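Local coordinates for protein bifunctional dTDP-4-dehydrorhamnose 3,5-epimerase/dTDP-4-dehydrorhamnose reductase (Arabidopsis thaliana, PDB 4QQR) that converts dTDP- or UDP-4-keto-6-deoxy-glucose to the corresponding beta-L-rhamnose nucleotide, epimerising C3' and C5' and then reducing the 4-keto group with NADPH, at residues 165-170 and 220-225. Numbering follows the deposited sequence.
Sequences RVRMPI and NFTNPG
Asn220 pairs with Arg165 as a parallel bridge, their CA atoms 4.9 Å apart, and both side chains rise from the same face of the sheet. Extended from CG to NE, the Arg165 chain brings NH1 to 2.9 Å from Asn220 OD1, a bond in which the guanidinium and amide planes are turned 43° apart. The amide ND2 bonds to the carbonyls of Phe131 and Asp268, while NE of Arg165 forms a salt bridge with Glu152. A leucine in place of Arg165 would probably leave the buried Asn220 OD1 without this donor and take from Glu152 its salt-bridge mate. One residue on, Phe221 N donates to Arg165 O at 2.9 Å. With CG anti to the backbone N (chi1 -151°), the Phe221 ring leads away from 165-170 and meets Val166 by its edge, Phe221 CD2 lying 3.9 Å from Val166 CG2. Thr222 then packs its methyl CG2 3.5 Å from Arg167 CB, crossing that side chain, whose NH1 bonds to Ser263 O. Val166 lies about 5 Å, side chain to side chain, from Tyr111 and Ile24, which probably bind NADPH. The contact joins the C-terminal ends of strands 161-166 and 217-220, neighbours in the Rossmann-fold parallel sheet, with helix 200-212 against the Phe221 ring.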
loop_
_atom_site.group_PDB
_atom_site.type_symbol
_atom_site.label_atom_id
_atom_site.label_comp_id
_atom_site.label_asym_id
_atom_site.label_seq_id
_atom_site.Cartn_x
_atom_site.Cartn_y
_atom_site.Cartn_z
ATOM N N ARG A 165 -13.244 -2.108 11.311
ATOM C CA ARG A 165 -12.919 -0.706 11.556
ATOM C C ARG A 165 -13.235 -0.320 13.000
ATOM O O ARG A 165 -14.386 -0.006 13.341
ATOM C CB ARG A 165 -13.658 0.209 10.581
ATOM C CG ARG A 165 -13.400 -0.089 9.103
ATOM C CD ARG A 165 -13.963 1.033 8.240
ATOM N NE ARG A 165 -13.714 0.880 6.808
ATOM C CZ ARG A 165 -14.594 1.192 5.858
ATOM N NH1 ARG A 165 -15.792 1.657 6.185
ATOM N NH2 ARG A 165 -14.277 1.031 4.577
ATOM N N VAL A 166 -12.207 -0.357 13.844
ATOM C CA VAL A 166 -12.308 0.036 15.250
ATOM C C VAL A 166 -11.995 1.523 15.357
ATOM O O VAL A 166 -11.057 2.001 14.718
ATOM C CB VAL A 166 -11.324 -0.790 16.125
ATOM C CG1 VAL A 166 -11.077 -0.135 17.487
ATOM C CG2 VAL A 166 -11.817 -2.217 16.281
ATOM N N ARG A 167 -12.804 2.255 16.125
ATOM C CA ARG A 167 -12.565 3.682 16.391
ATOM C C ARG A 167 -12.539 3.919 17.896
ATOM O O ARG A 167 -13.295 3.283 18.635
ATOM C CB ARG A 167 -13.661 4.566 15.786
ATOM C CG ARG A 167 -13.737 4.635 14.266
ATOM C CD ARG A 167 -13.468 6.041 13.743
ATOM N NE ARG A 167 -14.309 7.034 14.380
ATOM C CZ ARG A 167 -14.027 8.331 14.439
ATOM N NH1 ARG A 167 -12.926 8.811 13.897
ATOM N NH2 ARG A 167 -14.853 9.150 15.048
ATOM N N MET A 168 -11.667 4.840 18.320
ATOM C CA MET A 168 -11.504 5.252 19.722
ATOM C C MET A 168 -11.823 4.173 20.751
ATOM O O MET A 168 -12.761 4.343 21.534
ATOM C CB MET A 168 -12.382 6.477 20.013
ATOM C CG MET A 168 -11.924 7.751 19.315
ATOM S SD MET A 168 -13.314 8.757 18.750
ATOM C CE MET A 168 -12.586 10.391 18.831
ATOM N N PRO A 169 -11.052 3.067 20.763
ATOM C CA PRO A 169 -11.431 1.903 21.591
ATOM C C PRO A 169 -11.566 2.251 23.075
ATOM O O PRO A 169 -10.806 3.089 23.579
ATOM C CB PRO A 169 -10.290 0.913 21.360
ATOM C CG PRO A 169 -9.145 1.741 20.834
ATOM C CD PRO A 169 -9.742 2.899 20.112
ATOM N N ILE A 170 -12.532 1.613 23.744
ATOM C CA ILE A 170 -12.912 1.916 25.141
ATOM C C ILE A 170 -13.131 0.649 25.970
ATOM O O ILE A 170 -13.670 -0.340 25.485
ATOM C CB ILE A 170 -14.211 2.759 25.174
ATOM C CG1 ILE A 170 -13.894 4.251 25.068
ATOM C CG2 ILE A 170 -15.044 2.475 26.420
ATOM C CD1 ILE A 170 -15.118 5.102 24.843
ATOM N N ASN A 220 -17.679 -2.057 9.506
ATOM C CA ASN A 220 -17.648 -0.968 10.466
ATOM C C ASN A 220 -17.842 -1.627 11.825
ATOM O O ASN A 220 -18.755 -2.433 11.999
ATOM C CB ASN A 220 -18.771 0.047 10.182
ATOM C CG ASN A 220 -18.457 0.992 9.007
ATOM O OD1 ASN A 220 -17.303 1.171 8.600
ATOM N ND2 ASN A 220 -19.497 1.616 8.481
ATOM N N PHE A 221 -16.970 -1.313 12.778
ATOM C CA PHE A 221 -16.895 -2.077 14.029
ATOM C C PHE A 221 -16.915 -1.143 15.245
ATOM O O PHE A 221 -16.105 -1.255 16.164
ATOM C CB PHE A 221 -15.647 -2.994 14.036
ATOM C CG PHE A 221 -15.815 -4.246 14.862
ATOM C CD1 PHE A 221 -16.784 -5.176 14.538
ATOM C CD2 PHE A 221 -15.018 -4.484 15.963
ATOM C CE1 PHE A 221 -16.955 -6.315 15.286
ATOM C CE2 PHE A 221 -15.191 -5.630 16.715
ATOM C CZ PHE A 221 -16.165 -6.542 16.367
ATOM N N THR A 222 -17.855 -0.207 15.223
ATOM C CA THR A 222 -18.084 0.703 16.322
ATOM C C THR A 222 -19.520 0.441 16.697
ATOM O O THR A 222 -20.253 -0.144 15.910
ATOM C CB THR A 222 -17.909 2.153 15.882
ATOM O OG1 THR A 222 -18.524 2.346 14.603
ATOM C CG2 THR A 222 -16.450 2.474 15.745
ATOM N N ASN A 223 -19.908 0.830 17.906
ATOM C CA ASN A 223 -21.291 0.693 18.343
ATOM C C ASN A 223 -22.151 1.651 17.557
ATOM O O ASN A 223 -21.664 2.692 17.117
ATOM C CB ASN A 223 -21.423 0.998 19.834
ATOM C CG ASN A 223 -20.750 -0.033 20.689
ATOM O OD1 ASN A 223 -19.530 -0.044 20.802
ATOM N ND2 ASN A 223 -21.536 -0.912 21.296
ATOM N N PRO A 224 -23.422 1.288 17.343
ATOM C CA PRO A 224 -24.367 2.190 16.668
ATOM C C PRO A 224 -24.475 3.536 17.384
ATOM O O PRO A 224 -24.354 3.579 18.601
ATOM C CB PRO A 224 -25.685 1.418 16.733
ATOM C CG PRO A 224 -25.276 -0.019 16.729
ATOM C CD PRO A 224 -23.956 -0.084 17.468
ATOM N N GLY A 225 -24.670 4.618 16.631
ATOM C CA GLY A 225 -24.783 5.950 17.202
ATOM C C GLY A 225 -23.468 6.697 17.430
ATOM O O GLY A 225 -22.382 6.198 17.111
#